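Local coordinates for protein type-iv like competence pilin ttha1218 (Thermus thermophilus, PDB 5G25) that probably acts as a type IV-like pilin subunit of the type IV pilus machinery behind natural competence and DNA uptake, this chain being its part beyond the N-terminal region, at residues A[16-30]-A[75-89]. Sequence-based numbering, arbitrary orientation.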
loop_
_atom_site.group_PDB
_atom_site.type_symbol
_atom_site.label_atom_id
_atom_site.label_comp_id
_atom_site.label_asym_id
_atom_site.label_seq_id
_atom_site.Cartn_x
_atom_site.Cartn_y
_atom_site.Cartn_z
ATOM N N MET A 16 2.433 4.786 -10.752
ATOM C CA MET A 16 1.807 4.067 -9.660
ATOM C C MET A 16 2.772 2.959 -9.190
ATOM O O MET A 16 2.926 2.721 -8.000
ATOM C CB MET A 16 0.452 3.484 -10.079
ATOM C CG MET A 16 -0.641 4.501 -10.371
ATOM S SD MET A 16 -2.085 3.695 -11.105
ATOM C CE MET A 16 -2.817 2.919 -9.683
ATOM N N GLU A 17 3.452 2.314 -10.126
ATOM C CA GLU A 17 4.420 1.249 -9.755
ATOM C C GLU A 17 5.639 1.784 -9.013
ATOM O O GLU A 17 6.084 1.170 -8.038
ATOM C CB GLU A 17 4.796 0.395 -10.969
ATOM C CG GLU A 17 3.587 -0.418 -11.441
ATOM C CD GLU A 17 3.827 -1.297 -12.657
ATOM O OE1 GLU A 17 4.625 -0.900 -13.534
ATOM O OE2 GLU A 17 3.181 -2.378 -12.736
ATOM N N ASN A 18 6.126 2.953 -9.427
ATOM C CA ASN A 18 7.254 3.595 -8.756
ATOM C C ASN A 18 6.915 3.989 -7.346
ATOM O O ASN A 18 7.693 3.822 -6.436
ATOM C CB ASN A 18 7.694 4.846 -9.510
ATOM C CG ASN A 18 8.495 4.516 -10.750
ATOM O OD1 ASN A 18 9.223 3.523 -10.793
ATOM N ND2 ASN A 18 8.357 5.340 -11.772
ATOM N N PHE A 19 5.731 4.536 -7.176
ATOM C CA PHE A 19 5.309 4.960 -5.871
ATOM C C PHE A 19 5.091 3.768 -4.983
ATOM O O PHE A 19 5.438 3.792 -3.803
ATOM C CB PHE A 19 4.033 5.797 -5.948
ATOM C CG PHE A 19 3.686 6.429 -4.654
ATOM C CD1 PHE A 19 4.449 7.487 -4.167
ATOM C CD2 PHE A 19 2.664 5.937 -3.889
ATOM C CE1 PHE A 19 4.153 8.048 -2.943
ATOM C CE2 PHE A 19 2.360 6.498 -2.664
ATOM C CZ PHE A 19 3.097 7.554 -2.193
ATOM N N MET A 20 4.512 2.713 -5.540
ATOM C CA MET A 20 4.312 1.496 -4.770
ATOM C C MET A 20 5.638 0.893 -4.294
ATOM O O MET A 20 5.738 0.382 -3.169
ATOM C CB MET A 20 3.548 0.474 -5.590
ATOM C CG MET A 20 3.114 -0.725 -4.768
ATOM S SD MET A 20 1.903 -0.338 -3.472
ATOM C CE MET A 20 0.376 -0.209 -4.397
ATOM N N GLU A 21 6.649 0.958 -5.147
ATOM C CA GLU A 21 7.975 0.433 -4.804
ATOM C C GLU A 21 8.548 1.317 -3.714
ATOM O O GLU A 21 9.168 0.844 -2.783
ATOM C CB GLU A 21 8.864 0.420 -6.047
ATOM C CG GLU A 21 10.316 -0.008 -5.842
ATOM C CD GLU A 21 10.461 -1.475 -5.450
ATOM O OE1 GLU A 21 9.640 -2.323 -5.900
ATOM O OE2 GLU A 21 11.405 -1.775 -4.681
ATOM N N ARG A 22 8.303 2.617 -3.810
ATOM C CA ARG A 22 8.736 3.521 -2.755
ATOM C C ARG A 22 8.122 3.168 -1.391
ATOM O O ARG A 22 8.788 3.266 -0.352
ATOM C CB ARG A 22 8.393 4.950 -3.143
ATOM C CG ARG A 22 8.685 5.955 -2.047
ATOM C CD ARG A 22 10.159 6.011 -1.720
ATOM N NE ARG A 22 10.428 7.020 -0.697
ATOM C CZ ARG A 22 10.173 6.871 0.600
ATOM N NH1 ARG A 22 9.670 5.739 1.051
ATOM N NH2 ARG A 22 10.424 7.868 1.461
ATOM N N LEU A 23 6.855 2.760 -1.383
ATOM C CA LEU A 23 6.210 2.317 -0.134
ATOM C C LEU A 23 6.765 1.002 0.366
ATOM O O LEU A 23 6.922 0.800 1.578
ATOM C CB LEU A 23 4.703 2.172 -0.295
ATOM C CG LEU A 23 3.932 3.458 -0.592
ATOM C CD1 LEU A 23 2.483 3.134 -0.910
ATOM C CD2 LEU A 23 4.027 4.406 0.595
ATOM N N ARG A 24 7.079 0.114 -0.561
ATOM C CA ARG A 24 7.561 -1.213 -0.187
ATOM C C ARG A 24 8.931 -1.115 0.478
ATOM O O ARG A 24 9.243 -1.892 1.359
ATOM C CB ARG A 24 7.612 -2.155 -1.390
ATOM C CG ARG A 24 7.927 -3.589 -0.968
ATOM C CD ARG A 24 8.103 -4.543 -2.135
ATOM N NE ARG A 24 6.992 -4.460 -3.083
ATOM C CZ ARG A 24 5.767 -4.936 -2.874
ATOM N NH1 ARG A 24 5.438 -5.534 -1.734
ATOM N NH2 ARG A 24 4.846 -4.797 -3.818
ATOM N N GLN A 25 9.721 -0.115 0.104
ATOM C CA GLN A 25 10.987 0.139 0.800
ATOM C C GLN A 25 10.810 0.799 2.171
ATOM O O GLN A 25 11.778 0.892 2.907
ATOM C CB GLN A 25 11.871 1.055 -0.047
ATOM C CG GLN A 25 12.216 0.464 -1.401
ATOM C CD GLN A 25 12.773 1.489 -2.369
ATOM O OE1 GLN A 25 12.811 2.683 -2.079
ATOM N NE2 GLN A 25 13.205 1.022 -3.535
ATOM N N ASP A 26 9.602 1.266 2.526
ATOM C CA ASP A 26 9.443 2.098 3.728
ATOM C C ASP A 26 8.205 1.645 4.483
ATOM O O ASP A 26 7.281 2.425 4.702
ATOM C CB ASP A 26 9.334 3.563 3.281
ATOM C CG ASP A 26 9.556 4.579 4.403
ATOM O OD1 ASP A 26 9.600 4.226 5.594
ATOM O OD2 ASP A 26 9.689 5.775 4.064
ATOM N N PRO A 27 8.178 0.373 4.907
ATOM C CA PRO A 27 6.931 -0.100 5.513
ATOM C C PRO A 27 6.526 0.679 6.761
ATOM O O PRO A 27 5.339 0.882 6.966
ATOM C CB PRO A 27 7.221 -1.571 5.860
ATOM C CG PRO A 27 8.522 -1.899 5.167
ATOM C CD PRO A 27 9.264 -0.604 5.069
ATOM N N GLN A 28 7.481 1.103 7.582
ATOM C CA GLN A 28 7.177 1.884 8.794
ATOM C C GLN A 28 6.679 3.306 8.463
ATOM O O GLN A 28 6.101 3.955 9.313
ATOM C CB GLN A 28 8.410 2.003 9.704
ATOM C CG GLN A 28 8.989 0.690 10.187
ATOM C CD GLN A 28 7.957 -0.213 10.836
ATOM O OE1 GLN A 28 7.505 -1.184 10.229
ATOM N NE2 GLN A 28 7.578 0.101 12.068
ATOM N N GLY A 29 6.965 3.797 7.249
ATOM C CA GLY A 29 6.473 5.090 6.793
ATOM C C GLY A 29 5.086 5.068 6.148
ATOM O O GLY A 29 4.453 6.125 5.960
ATOM N N ILE A 30 4.591 3.883 5.838
ATOM C CA ILE A 30 3.328 3.739 5.082
ATOM C C ILE A 30 2.104 4.499 5.670
ATOM O O ILE A 30 1.335 5.090 4.917
ATOM C CB ILE A 30 2.991 2.244 4.860
ATOM C CG1 ILE A 30 3.877 1.673 3.747
ATOM C CG2 ILE A 30 1.526 2.033 4.487
ATOM C CD1 ILE A 30 3.681 0.190 3.498
ATOM N N LEU A 75 -3.565 1.612 -4.480
ATOM C CA LEU A 75 -3.313 2.864 -5.167
ATOM C C LEU A 75 -4.324 2.961 -6.314
ATOM O O LEU A 75 -4.474 2.003 -7.090
ATOM C CB LEU A 75 -1.884 2.834 -5.727
ATOM C CG LEU A 75 -0.994 4.061 -5.733
ATOM C CD1 LEU A 75 -1.121 4.866 -4.446
ATOM C CD2 LEU A 75 0.451 3.597 -5.935
ATOM N N ARG A 76 -5.016 4.100 -6.406
ATOM C CA ARG A 76 -6.048 4.338 -7.431
ATOM C C ARG A 76 -5.842 5.689 -8.071
ATOM O O ARG A 76 -5.781 6.707 -7.388
ATOM C CB ARG A 76 -7.458 4.309 -6.835
ATOM C CG ARG A 76 -7.948 2.919 -6.479
ATOM C CD ARG A 76 -9.422 2.888 -6.075
ATOM N NE ARG A 76 -10.071 1.601 -6.376
ATOM C CZ ARG A 76 -10.444 0.697 -5.467
ATOM N NH1 ARG A 76 -10.242 0.913 -4.156
ATOM N NH2 ARG A 76 -11.040 -0.429 -5.868
ATOM N N VAL A 77 -5.727 5.690 -9.389
ATOM C CA VAL A 77 -5.605 6.913 -10.160
ATOM C C VAL A 77 -6.625 6.780 -11.288
ATOM O O VAL A 77 -6.476 5.943 -12.181
ATOM C CB VAL A 77 -4.173 7.096 -10.703
ATOM C CG1 VAL A 77 -4.061 8.397 -11.475
ATOM C CG2 VAL A 77 -3.169 7.072 -9.558
ATOM N N GLU A 78 -7.696 7.569 -11.194
ATOM C CA GLU A 78 -8.830 7.462 -12.111
ATOM C C GLU A 78 -9.357 6.037 -12.114
ATOM O O GLU A 78 -9.604 5.475 -11.051
ATOM C CB GLU A 78 -8.453 7.965 -13.507
ATOM C CG GLU A 78 -7.920 9.397 -13.472
ATOM C CD GLU A 78 -7.972 10.110 -14.817
ATOM O OE1 GLU A 78 -8.350 9.478 -15.829
ATOM O OE2 GLU A 78 -7.632 11.315 -14.858
ATOM N N GLU A 79 -9.536 5.434 -13.278
ATOM C CA GLU A 79 -9.985 4.047 -13.311
ATOM C C GLU A 79 -8.841 3.034 -13.098
ATOM O O GLU A 79 -9.102 1.839 -12.974
ATOM C CB GLU A 79 -10.702 3.749 -14.631
ATOM C CG GLU A 79 -9.832 3.137 -15.733
ATOM C CD GLU A 79 -8.931 4.143 -16.441
ATOM O OE1 GLU A 79 -8.517 5.152 -15.810
ATOM O OE2 GLU A 79 -8.635 3.914 -17.641
ATOM N N LYS A 80 -7.585 3.488 -13.072
ATOM C CA LYS A 80 -6.458 2.548 -12.921
ATOM C C LYS A 80 -6.304 2.138 -11.466
ATOM O O LYS A 80 -6.483 2.922 -10.536
ATOM C CB LYS A 80 -5.141 3.147 -13.438
ATOM C CG LYS A 80 -5.128 3.403 -14.935
ATOM C CD LYS A 80 -5.115 2.101 -15.726
ATOM C CE LYS A 80 -4.924 2.363 -17.218
ATOM N NZ LYS A 80 -5.019 1.125 -18.039
ATOM N N ARG A 81 -5.946 0.896 -11.251
ATOM C CA ARG A 81 -5.784 0.475 -9.897
ATOM C C ARG A 81 -4.681 -0.547 -9.704
ATOM O O ARG A 81 -4.440 -1.385 -10.570
ATOM C CB ARG A 81 -7.122 -0.025 -9.442
ATOM C CG ARG A 81 -7.105 -0.939 -8.264
ATOM C CD ARG A 81 -8.414 -1.702 -8.272
ATOM N NE ARG A 81 -8.608 -2.339 -6.991
ATOM C CZ ARG A 81 -7.928 -3.404 -6.587
ATOM N NH1 ARG A 81 -7.006 -3.975 -7.377
ATOM N NH2 ARG A 81 -8.170 -3.901 -5.381
ATOM N N LEU A 82 -4.006 -0.443 -8.558
ATOM C CA LEU A 82 -2.863 -1.279 -8.235
ATOM C C LEU A 82 -2.880 -1.673 -6.767
ATOM O O LEU A 82 -2.768 -0.837 -5.883
ATOM C CB LEU A 82 -1.539 -0.564 -8.566
ATOM C CG LEU A 82 -0.241 -1.252 -8.064
ATOM C CD1 LEU A 82 -0.088 -2.711 -8.475
ATOM C CD2 LEU A 82 0.962 -0.504 -8.550
ATOM N N GLU A 83 -3.002 -2.966 -6.512
ATOM C CA GLU A 83 -3.029 -3.449 -5.146
ATOM C C GLU A 83 -1.865 -4.399 -4.891
ATOM O O GLU A 83 -1.511 -5.212 -5.748
ATOM C CB GLU A 83 -4.359 -4.133 -4.880
ATOM C CG GLU A 83 -4.422 -4.845 -3.546
ATOM C CD GLU A 83 -5.785 -5.455 -3.269
ATOM O OE1 GLU A 83 -6.797 -4.961 -3.827
ATOM O OE2 GLU A 83 -5.844 -6.422 -2.478
ATOM N N THR A 84 -1.250 -4.267 -3.726
ATOM C CA THR A 84 -0.222 -5.192 -3.313
ATOM C C THR A 84 -0.240 -5.339 -1.791
ATOM O O THR A 84 -1.106 -4.775 -1.112
ATOM C CB THR A 84 1.169 -4.767 -3.844
ATOM O OG1 THR A 84 2.049 -5.895 -3.860
ATOM C CG2 THR A 84 1.778 -3.668 -3.007
ATOM N N VAL A 85 0.688 -6.139 -1.270
ATOM C CA VAL A 85 0.843 -6.328 0.167
ATOM C C VAL A 85 2.272 -5.965 0.486
ATOM O O VAL A 85 3.204 -6.403 -0.199
ATOM C CB VAL A 85 0.537 -7.776 0.603
ATOM C CG1 VAL A 85 0.840 -7.988 2.085
ATOM C CG2 VAL A 85 -0.932 -8.103 0.316
ATOM N N VAL A 86 2.431 -5.104 1.483
ATOM C CA VAL A 86 3.732 -4.753 1.960
ATOM C C VAL A 86 3.874 -5.394 3.325
ATOM O O VAL A 86 3.053 -5.167 4.189
ATOM C CB VAL A 86 3.918 -3.239 2.032
ATOM C CG1 VAL A 86 5.286 -2.898 2.594
ATOM C CG2 VAL A 86 3.752 -2.656 0.646
ATOM N N TYR A 87 4.906 -6.217 3.496
ATOM C CA TYR A 87 5.126 -6.905 4.762
ATOM C C TYR A 87 5.978 -6.028 5.624
ATOM O O TYR A 87 6.833 -5.301 5.137
ATOM C CB TYR A 87 5.782 -8.283 4.556
ATOM C CG TYR A 87 4.871 -9.263 3.853
ATOM C CD1 TYR A 87 4.818 -9.317 2.465
ATOM C CD2 TYR A 87 4.038 -10.117 4.582
ATOM C CE1 TYR A 87 3.963 -10.191 1.814
ATOM C CE2 TYR A 87 3.187 -11.009 3.938
ATOM C CZ TYR A 87 3.139 -11.033 2.558
ATOM O OH TYR A 87 2.279 -11.905 1.913
ATOM N N ARG A 88 5.721 -6.059 6.919
ATOM C CA ARG A 88 6.525 -5.306 7.823
ATOM C C ARG A 88 7.664 -6.171 8.357
ATOM O O ARG A 88 7.516 -7.381 8.479
ATOM C CB ARG A 88 5.664 -4.730 8.939
ATOM C CG ARG A 88 4.713 -3.652 8.418
ATOM C CD ARG A 88 4.698 -2.434 9.327
ATOM N NE ARG A 88 4.384 -2.825 10.688
ATOM C CZ ARG A 88 3.883 -2.013 11.609
ATOM N NH1 ARG A 88 3.647 -0.738 11.346
ATOM N NH2 ARG A 88 3.620 -2.496 12.804
ATOM N N PRO A 89 8.816 -5.547 8.672
ATOM C CA PRO A 89 9.920 -6.329 9.197
ATOM C C PRO A 89 9.539 -6.972 10.512
ATOM O O PRO A 89 8.684 -6.453 11.248
ATOM C CB PRO A 89 11.026 -5.286 9.415
ATOM C CG PRO A 89 10.655 -4.148 8.525
ATOM C CD PRO A 89 9.161 -4.119 8.590
HETATM O O HOH W 1 7.051 -6.450 1.169
#
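Met16 lays its thioether over the hairpin 75-87, its methyl on the backbone where Leu75 and Leu82 pair. The chain runs out extended and then turns at its last torsion (chi3 76°), which brings CE down onto the backbone, 3.2 Å from Leu75 O and 3.9 Å from Leu82 CB. Further back, CG slides past Val77, with 3.7 Å to CG2. One helical turn on, Met20 has CG anti to its own nitrogen and bends twice beyond it; its methyl meets Leu82 tip to tip, while SD rests 3.4 Å from Thr84 CG2. Leu75 pushes CD2 up to the edge of the Phe19 ring, 3.8 Å from CD2 of the phenyl.

The polar grip comes from Arg24, whose guanidinium spreads along strand 80-87 and uses two N-H groups in its own plane. NH2 gives a nearly straight bond to Thr84 OG1 (3.0 Å, 166°), and NH1 reaches Val85 O at 2.8 Å along a more bent path. Two neighbouring residues of the edge strand thus fix the rotation of the group, and a water accepts a hydrogen bond from Tyr87 N and a weak one from NH1. After helix 11-24, Pro27 and Ile30, at the start of helix 30-33, close over Val86, 3.6 Å separating Ile30 CD1 from Val86 CG1. Gln28 turns OE1 to Arg88 CD and sets NE2 over one face of that guanidinium, offset toward its rim.

Helix segment 16-24 runs nearly along strand 80-87 (19° between their axes) and roughly antiparallel to strand 75-77, its inner face on the antiparallel sheet: the helix-on-sheet packing of the globular domain in type IV pilins and type II secretion pseudopilins.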